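Local coordinates for Cry23AA1 (Bacillus thuringiensis, PDB 4RHZ), which probably acts as the aerolysin-like, pore-forming component of a binary insecticidal crystal toxin, forms a binary complex with Cry37Aa1, and binds a zinc ion, at residues Ser25-Ser30 against Gly171-Arg176; Thr138-Pro143 against Ile229-Tyr234. One frame throughout, in Å; residues are numbered along the deposited sequence.

Interaction 1: residues Ser25-Ser30 against Gly171-Arg176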
ATOM      1  N   SER A  25     -32.909 -31.061   9.152  1.00 31.45           N
ATOM      2  CA  SER A  25     -32.902 -30.678   7.716  1.00 31.51           C
ATOM      3  C   SER A  25     -31.891 -31.450   6.869  1.00 31.40           C
ATOM      4  O   SER A  25     -30.904 -31.894   7.360  1.00 32.07           O
ATOM      5  CB  SER A  25     -32.691 -29.156   7.487  1.00 30.77           C
ATOM      6  OG  SER A  25     -31.571 -28.581   8.201  1.00 33.00           O
ATOM      7  N   THR A  26     -32.119 -31.524   5.575  1.00 32.23           N
ATOM      8  CA  THR A  26     -31.291 -32.230   4.647  1.00 33.53           C
ATOM      9  C   THR A  26     -31.369 -31.427   3.387  1.00 33.20           C
ATOM     10  O   THR A  26     -32.428 -31.023   2.974  1.00 33.57           O
ATOM     11  CB  THR A  26     -31.870 -33.627   4.376  1.00 34.92           C
ATOM     12  OG1 THR A  26     -31.840 -34.357   5.622  1.00 40.70           O
ATOM     13  CG2 THR A  26     -30.990 -34.385   3.446  1.00 37.40           C
ATOM     14  N   TYR A  27     -30.229 -31.171   2.784  1.00 33.45           N
ATOM     15  CA  TYR A  27     -30.168 -30.461   1.508  1.00 34.16           C
ATOM     16  C   TYR A  27     -30.775 -31.338   0.467  1.00 34.63           C
ATOM     17  O   TYR A  27     -30.462 -32.501   0.408  1.00 34.94           O
ATOM     18  CB  TYR A  27     -28.688 -30.056   1.149  1.00 32.61           C
ATOM     19  CG  TYR A  27     -28.242 -28.857   1.957  1.00 29.42           C
ATOM     20  CD1 TYR A  27     -27.502 -28.996   3.089  1.00 26.61           C
ATOM     21  CD2 TYR A  27     -28.568 -27.575   1.563  1.00 29.98           C
ATOM     22  CE1 TYR A  27     -27.114 -27.864   3.864  1.00 23.53           C
ATOM     23  CE2 TYR A  27     -28.145 -26.479   2.302  1.00 28.69           C
ATOM     24  CZ  TYR A  27     -27.428 -26.634   3.445  1.00 26.84           C
ATOM     25  OH  TYR A  27     -27.029 -25.477   4.180  1.00 30.93           O
ATOM     26  N   ASP A  28     -31.679 -30.783  -0.319  1.00 37.35           N
ATOM     27  CA  ASP A  28     -32.269 -31.524  -1.409  1.00 40.54           C
ATOM     28  C   ASP A  28     -31.206 -31.684  -2.513  1.00 43.03           C
ATOM     29  O   ASP A  28     -30.417 -30.766  -2.741  1.00 44.45           O
ATOM     30  CB  ASP A  28     -33.505 -30.797  -1.940  1.00 40.15           C
ATOM     31  CG  ASP A  28     -34.198 -31.560  -3.058  1.00 40.42           C
ATOM     32  OD1 ASP A  28     -34.807 -32.614  -2.812  1.00 41.96           O
ATOM     33  OD2 ASP A  28     -34.153 -31.095  -4.204  1.00 44.74           O
ATOM     34  N   PRO A  29     -31.189 -32.830  -3.214  1.00 45.12           N
ATOM     35  CA  PRO A  29     -30.255 -32.922  -4.345  1.00 45.67           C
ATOM     36  C   PRO A  29     -30.422 -31.770  -5.367  1.00 46.59           C
ATOM     37  O   PRO A  29     -29.533 -31.542  -6.155  1.00 47.33           O
ATOM     38  CB  PRO A  29     -30.634 -34.286  -5.017  1.00 47.18           C
ATOM     39  CG  PRO A  29     -31.388 -35.108  -3.878  1.00 44.27           C
ATOM     40  CD  PRO A  29     -32.145 -33.984  -3.170  1.00 44.72           C
ATOM     41  N   SER A  30     -31.531 -31.037  -5.355  1.00 46.61           N
ATOM     42  CA  SER A  30     -31.649 -29.837  -6.235  1.00 46.92           C
ATOM     43  C   SER A  30     -30.824 -28.637  -5.734  1.00 45.98           C
ATOM     44  O   SER A  30     -30.824 -27.552  -6.350  1.00 45.90           O
ATOM     45  CB  SER A  30     -33.110 -29.320  -6.302  1.00 46.33           C
ATOM     46  OG  SER A  30     -33.522 -28.815  -5.014  1.00 44.95           O
ATOM     47  N   GLY A 171     -32.635 -23.998  -4.937  1.00 35.66           N
ATOM     48  CA  GLY A 171     -32.962 -25.289  -4.363  1.00 34.53           C
ATOM     49  C   GLY A 171     -33.479 -25.249  -2.948  1.00 34.32           C
ATOM     50  O   GLY A 171     -33.679 -24.179  -2.402  1.00 34.21           O
ATOM     51  N   THR A 172     -33.704 -26.430  -2.339  1.00 33.91           N
ATOM     52  CA  THR A 172     -34.459 -26.463  -1.102  1.00 33.04           C
ATOM     53  C   THR A 172     -33.788 -27.362  -0.108  1.00 32.54           C
ATOM     54  O   THR A 172     -32.890 -28.137  -0.457  1.00 32.37           O
ATOM     55  CB  THR A 172     -35.856 -27.065  -1.343  1.00 34.17           C
ATOM     56  OG1 THR A 172     -35.708 -28.391  -1.889  1.00 35.41           O
ATOM     57  CG2 THR A 172     -36.701 -26.211  -2.282  1.00 33.25           C
ATOM     58  N   LEU A 173     -34.214 -27.239   1.141  1.00 31.34           N
ATOM     59  CA  LEU A 173     -33.916 -28.231   2.160  1.00 31.48           C
ATOM     60  C   LEU A 173     -35.226 -28.956   2.479  1.00 31.57           C
ATOM     61  O   LEU A 173     -36.316 -28.343   2.511  1.00 30.10           O
ATOM     62  CB  LEU A 173     -33.368 -27.583   3.449  1.00 29.76           C
ATOM     63  CG  LEU A 173     -31.929 -27.070   3.265  1.00 29.56           C
ATOM     64  CD1 LEU A 173     -32.006 -25.636   2.640  1.00 30.67           C
ATOM     65  CD2 LEU A 173     -31.164 -27.106   4.588  1.00 30.33           C
ATOM     66  N   PHE A 174     -35.076 -30.241   2.754  1.00 32.26           N
ATOM     67  CA  PHE A 174     -36.125 -31.015   3.275  1.00 32.45           C
ATOM     68  C   PHE A 174     -36.099 -30.926   4.768  1.00 33.23           C
ATOM     69  O   PHE A 174     -35.140 -31.374   5.367  1.00 33.78           O
ATOM     70  CB  PHE A 174     -36.043 -32.479   2.808  1.00 32.76           C
ATOM     71  CG  PHE A 174     -37.280 -33.285   3.217  1.00 32.58           C
ATOM     72  CD1 PHE A 174     -38.552 -32.884   2.796  1.00 31.89           C
ATOM     73  CD2 PHE A 174     -37.182 -34.313   4.088  1.00 29.54           C
ATOM     74  CE1 PHE A 174     -39.692 -33.556   3.179  1.00 31.55           C
ATOM     75  CE2 PHE A 174     -38.324 -34.987   4.499  1.00 33.50           C
ATOM     76  CZ  PHE A 174     -39.586 -34.615   4.026  1.00 31.67           C
ATOM     77  N   CYS A 175     -37.146 -30.386   5.390  1.00 32.58           N
ATOM     78  CA  CYS A 175     -37.125 -30.173   6.854  1.00 33.32           C
ATOM     79  C   CYS A 175     -38.213 -30.933   7.664  1.00 33.76           C
ATOM     80  O   CYS A 175     -39.424 -30.872   7.364  1.00 34.65           O
ATOM     81  CB  CYS A 175     -37.139 -28.661   7.211  1.00 32.71           C
ATOM     82  SG  CYS A 175     -36.307 -27.575   5.943  1.00 35.97           S
ATOM     83  N   ARG A 176     -37.745 -31.637   8.679  1.00 32.64           N
ATOM     84  CA  ARG A 176     -38.547 -32.396   9.570  1.00 33.01           C
ATOM     85  C   ARG A 176     -38.570 -31.667  10.912  1.00 34.18           C
ATOM     86  O   ARG A 176     -37.521 -31.469  11.506  1.00 35.27           O
ATOM     87  CB  ARG A 176     -37.949 -33.826   9.732  1.00 32.72           C
ATOM     88  CG  ARG A 176     -37.814 -34.705   8.390  1.00 34.84           C
ATOM     89  CD  ARG A 176     -37.114 -36.060   8.687  1.00 37.01           C
ATOM     90  NE  ARG A 176     -37.106 -37.079   7.621  1.00 40.51           N
ATOM     91  CZ  ARG A 176     -36.124 -37.239   6.694  1.00 42.69           C
ATOM     92  NH1 ARG A 176     -35.090 -36.379   6.682  1.00 38.57           N
ATOM     93  NH2 ARG A 176     -36.166 -38.249   5.767  1.00 28.92           N
TER
HETATM   94  O   HOH W   1     -34.754 -33.644   7.151  1.00 31.38           O
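Leu173 lays its CD2 methyl over the middle of the Tyr27 ring, 3.9 Å from the centroid and 12° off the ring normal, a CH-pi contact on one face. Both side chains leave the sheet on the same side and run alongside each other; with Leu173 CG anti to its carbonyl carbon (chi1 -73°), the same CD2 also reaches Ser25 CB. Beneath them the backbones pair antiparallel. Phe174 N donates to Thr26 O at 2.8 Å, while the return bond from Thr26 N to Phe174 O is weak, bent to 135°. Phe174 O also accepts from a water that in turn accepts a hydrogen bond from Arg176 NH1, on the face bearing Thr26, and the Arg176 guanidinium lies with one face over Phe174 CE2. Where the strand ends, Asp28 N gives Thr172 O a further bond of 2.9 Å, and Asp28 CB packs 3.3 Å from Thr172 OG1. Asp28 OD2 takes two donors from Ser30: the backbone N from above the carboxylate plane, making an Asx turn, and OG at its anti lone pair, 2.5 Å away. Helix 6-18 covers the Tyr27 face, where Gln7 NE2 bonds Ser25 OG. This is an antiparallel strand pair whose first strand runs out into an Asx turn, within the long twisted sheet of an aerolysin-family toxin.

Interaction 2: residues Thr138-Pro143 against Ile229-Tyr234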
ATOM      1  N   THR A 138      25.346  -1.959 -10.930  1.00 43.97           N
ATOM      2  CA  THR A 138      25.422  -1.177 -12.158  1.00 43.90           C
ATOM      3  C   THR A 138      26.865  -0.642 -12.194  1.00 45.81           C
ATOM      4  O   THR A 138      27.582  -0.645 -11.161  1.00 45.28           O
ATOM      5  CB  THR A 138      24.379  -0.077 -12.192  1.00 43.72           C
ATOM      6  OG1 THR A 138      24.246   0.463 -13.513  1.00 42.13           O
ATOM      7  CG2 THR A 138      24.683   1.043 -11.182  1.00 43.20           C
ATOM      8  N   LYS A 139      27.284  -0.236 -13.390  1.00 46.81           N
ATOM      9  CA  LYS A 139      28.664   0.087 -13.654  1.00 47.52           C
ATOM     10  C   LYS A 139      28.633   1.555 -13.975  1.00 46.80           C
ATOM     11  O   LYS A 139      28.017   1.997 -14.937  1.00 46.43           O
ATOM     12  CB  LYS A 139      29.127  -0.720 -14.838  1.00 48.49           C
ATOM     13  CG  LYS A 139      30.615  -1.058 -14.862  1.00 54.07           C
ATOM     14  CD  LYS A 139      31.068  -1.232 -16.354  1.00 58.74           C
ATOM     15  CE  LYS A 139      32.280  -2.140 -16.501  1.00 60.15           C
ATOM     16  NZ  LYS A 139      32.308  -2.849 -17.833  1.00 58.57           N
ATOM     17  N   VAL A 140      29.256   2.347 -13.144  1.00 46.10           N
ATOM     18  CA  VAL A 140      29.182   3.765 -13.413  1.00 46.86           C
ATOM     19  C   VAL A 140      30.540   4.295 -13.877  1.00 46.00           C
ATOM     20  O   VAL A 140      31.600   3.807 -13.470  1.00 45.19           O
ATOM     21  CB  VAL A 140      28.684   4.572 -12.164  1.00 47.20           C
ATOM     22  CG1 VAL A 140      29.549   4.301 -10.967  1.00 46.69           C
ATOM     23  CG2 VAL A 140      28.720   6.079 -12.463  1.00 50.28           C
ATOM     24  N   THR A 141      30.472   5.312 -14.715  1.00 45.71           N
ATOM     25  CA  THR A 141      31.653   6.035 -15.132  1.00 45.82           C
ATOM     26  C   THR A 141      31.771   7.289 -14.286  1.00 44.18           C
ATOM     27  O   THR A 141      30.891   8.149 -14.329  1.00 44.51           O
ATOM     28  CB  THR A 141      31.527   6.418 -16.601  1.00 46.56           C
ATOM     29  OG1 THR A 141      31.475   5.221 -17.375  1.00 48.06           O
ATOM     30  CG2 THR A 141      32.736   7.263 -17.053  1.00 47.05           C
ATOM     31  N   ILE A 142      32.845   7.368 -13.522  1.00 42.10           N
ATOM     32  CA  ILE A 142      33.093   8.538 -12.701  1.00 41.49           C
ATOM     33  C   ILE A 142      34.093   9.526 -13.353  1.00 42.02           C
ATOM     34  O   ILE A 142      35.299   9.224 -13.398  1.00 43.17           O
ATOM     35  CB  ILE A 142      33.670   8.131 -11.352  1.00 40.16           C
ATOM     36  CG1 ILE A 142      32.781   7.028 -10.743  1.00 36.15           C
ATOM     37  CG2 ILE A 142      33.780   9.362 -10.465  1.00 37.26           C
ATOM     38  CD1 ILE A 142      33.367   6.396  -9.584  1.00 33.50           C
ATOM     39  N   PRO A 143      33.624  10.714 -13.781  1.00 41.16           N
ATOM     40  CA  PRO A 143      34.590  11.656 -14.317  1.00 41.60           C
ATOM     41  C   PRO A 143      35.714  11.968 -13.349  1.00 41.07           C
ATOM     42  O   PRO A 143      35.640  11.653 -12.179  1.00 39.08           O
ATOM     43  CB  PRO A 143      33.761  12.924 -14.617  1.00 42.14           C
ATOM     44  CG  PRO A 143      32.369  12.371 -14.923  1.00 43.10           C
ATOM     45  CD  PRO A 143      32.251  11.224 -13.874  1.00 41.43           C
ATOM     46  N   ILE A 229      18.661   2.461  -8.231  1.00 32.18           N
ATOM     47  CA  ILE A 229      20.004   2.943  -7.836  1.00 30.60           C
ATOM     48  C   ILE A 229      20.064   4.394  -8.201  1.00 30.73           C
ATOM     49  O   ILE A 229      19.904   4.761  -9.369  1.00 31.87           O
ATOM     50  CB  ILE A 229      21.099   2.166  -8.520  1.00 31.62           C
ATOM     51  CG1 ILE A 229      21.100   0.733  -7.940  1.00 31.67           C
ATOM     52  CG2 ILE A 229      22.443   2.842  -8.260  1.00 29.23           C
ATOM     53  CD1 ILE A 229      21.908  -0.245  -8.718  1.00 35.99           C
ATOM     54  N   GLN A 230      20.226   5.250  -7.211  1.00 29.14           N
ATOM     55  CA  GLN A 230      20.110   6.645  -7.481  1.00 28.56           C
ATOM     56  C   GLN A 230      21.528   7.233  -7.399  1.00 28.25           C
ATOM     57  O   GLN A 230      22.192   7.154  -6.351  1.00 27.56           O
ATOM     58  CB  GLN A 230      19.189   7.277  -6.397  1.00 27.77           C
ATOM     59  CG  GLN A 230      19.215   8.777  -6.306  1.00 26.18           C
ATOM     60  CD  GLN A 230      18.607   9.305  -5.011  1.00 29.02           C
ATOM     61  OE1 GLN A 230      17.382   9.209  -4.829  1.00 31.36           O
ATOM     62  NE2 GLN A 230      19.431   9.937  -4.149  1.00 18.56           N
ATOM     63  N   VAL A 231      21.988   7.829  -8.494  1.00 29.64           N
ATOM     64  CA  VAL A 231      23.427   8.219  -8.575  1.00 28.38           C
ATOM     65  C   VAL A 231      23.582   9.702  -8.666  1.00 28.91           C
ATOM     66  O   VAL A 231      23.072  10.354  -9.614  1.00 28.37           O
ATOM     67  CB  VAL A 231      24.140   7.549  -9.756  1.00 29.81           C
ATOM     68  CG1 VAL A 231      25.668   7.976  -9.787  1.00 28.24           C
ATOM     69  CG2 VAL A 231      24.058   5.986  -9.628  1.00 30.05           C
ATOM     70  N   THR A 232      24.303  10.240  -7.686  1.00 29.76           N
ATOM     71  CA  THR A 232      24.707  11.656  -7.712  1.00 31.69           C
ATOM     72  C   THR A 232      26.217  11.877  -7.966  1.00 33.27           C
ATOM     73  O   THR A 232      27.057  11.352  -7.219  1.00 33.15           O
ATOM     74  CB  THR A 232      24.299  12.373  -6.366  1.00 31.47           C
ATOM     75  OG1 THR A 232      22.862  12.254  -6.204  1.00 31.81           O
ATOM     76  CG2 THR A 232      24.600  13.802  -6.444  1.00 26.73           C
ATOM     77  N   GLU A 233      26.567  12.662  -8.992  1.00 34.70           N
ATOM     78  CA  GLU A 233      28.009  13.013  -9.201  1.00 35.78           C
ATOM     79  C   GLU A 233      28.205  14.412  -8.727  1.00 35.83           C
ATOM     80  O   GLU A 233      27.442  15.259  -9.087  1.00 36.72           O
ATOM     81  CB  GLU A 233      28.416  13.038 -10.671  1.00 35.64           C
ATOM     82  CG  GLU A 233      28.017  11.893 -11.481  1.00 39.96           C
ATOM     83  CD  GLU A 233      28.518  11.949 -12.975  1.00 47.89           C
ATOM     84  OE1 GLU A 233      29.178  12.956 -13.433  1.00 52.02           O
ATOM     85  OE2 GLU A 233      28.236  10.963 -13.683  1.00 46.48           O
ATOM     86  N   TYR A 234      29.238  14.636  -7.942  1.00 36.17           N
ATOM     87  CA  TYR A 234      29.569  15.946  -7.515  0.50 37.47           C
ATOM     88  C   TYR A 234      31.075  16.185  -7.639  1.00 38.77           C
ATOM     89  O   TYR A 234      31.902  15.294  -7.443  1.00 38.28           O
ATOM     90  CB  TYR A 234      29.134  16.194  -6.094  0.50 37.01           C
ATOM     91  CG  TYR A 234      28.877  17.656  -5.854  0.50 37.42           C
ATOM     92  CD1 TYR A 234      27.642  18.233  -6.208  0.50 36.03           C
ATOM     93  CD2 TYR A 234      29.856  18.476  -5.281  0.50 35.61           C
ATOM     94  CE1 TYR A 234      27.386  19.584  -5.978  0.50 35.14           C
ATOM     95  CE2 TYR A 234      29.608  19.829  -5.056  0.50 36.43           C
ATOM     96  CZ  TYR A 234      28.374  20.373  -5.420  0.50 34.83           C
ATOM     97  OH  TYR A 234      28.114  21.690  -5.203  0.50 34.02           O
TER
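Glu233 reaches from strand 229-234 to Pro143, just beyond the end of strand 138-142. Its CB points toward the other segment, and CG stands anti to the carbonyl carbon (chi1 -48°), from where the chain runs extended to the carboxylate. Glu233 CD comes 3.9 Å from Pro143 CD. Glu233 OE1 goes closest, 3.6 Å from Pro143 CD and equally near Pro143 CG, so this oxygen rests against two ring methylenes, with the two side chains crossing at about a right angle. Glu233 OE2, the other oxygen, lies on the Thr141 side, 4.0 Å from Pro143 CD and 3.9 Å from Thr141 O, a carbonyl that can offer it no proton. Glu233 also packs on Thr146 and Val148 of strand 146-179.

Two apolar pairs continue the contact toward the start of both segments. Val140 CG2 faces Val231 CG1 at a loose 4.5 Å. At the far end Thr138 puts its methyl CG2 between its own backbone N and carbonyl carbon, and this branch meets Ile229 CD1 at 3.9 Å, with Ile229 CG2 slightly farther; the two side chains overlap flank to flank, running opposite ways. The strands run nearly parallel, 12° apart, with axes 9.5 Å from each other, a spacing of facing layers rather than of paired neighbours. Strand 67-90 pairs with 138-142, and Tyr248 of strand 246-254 touches both Val140 and Val231. From the other side of strand 229-234, the Gln230 amide hydrogen-bonds the backbone N of Cys99 and carbonyl O of Lys97 of the Cry37Aa1 chain. The chemistry therefore changes along the contact, from methyl packing to a carboxylate against proline methylenes, where van der Waals contact rather than polar pairing joins the two strands.

Overall arrangement
Interactions 1 and 2 lie on opposite sides of the chain's centre, with their own centres 72 Å apart and nearest atoms about 55 Å apart, so neither touches the other. Their segments alternate in sequence: 25-30, 138-143, 171-176, 229-234. Strands 126-142 and 146-179 follow each other in the chain, and 146-179, which carries residues 171-176, is a sheet neighbour of 211-235, which carries 229-234. The same large sheet thus reaches both regions, as hydrogen-bonded neighbouring strands in interaction 1 and facing across layers in interaction 2. Such very long strands give the toxin its elongated aerolysin-like shape; Cry37Aa1 meets it on strand 229-234 of interaction 2, while no other chain of the assembly touches interaction 1.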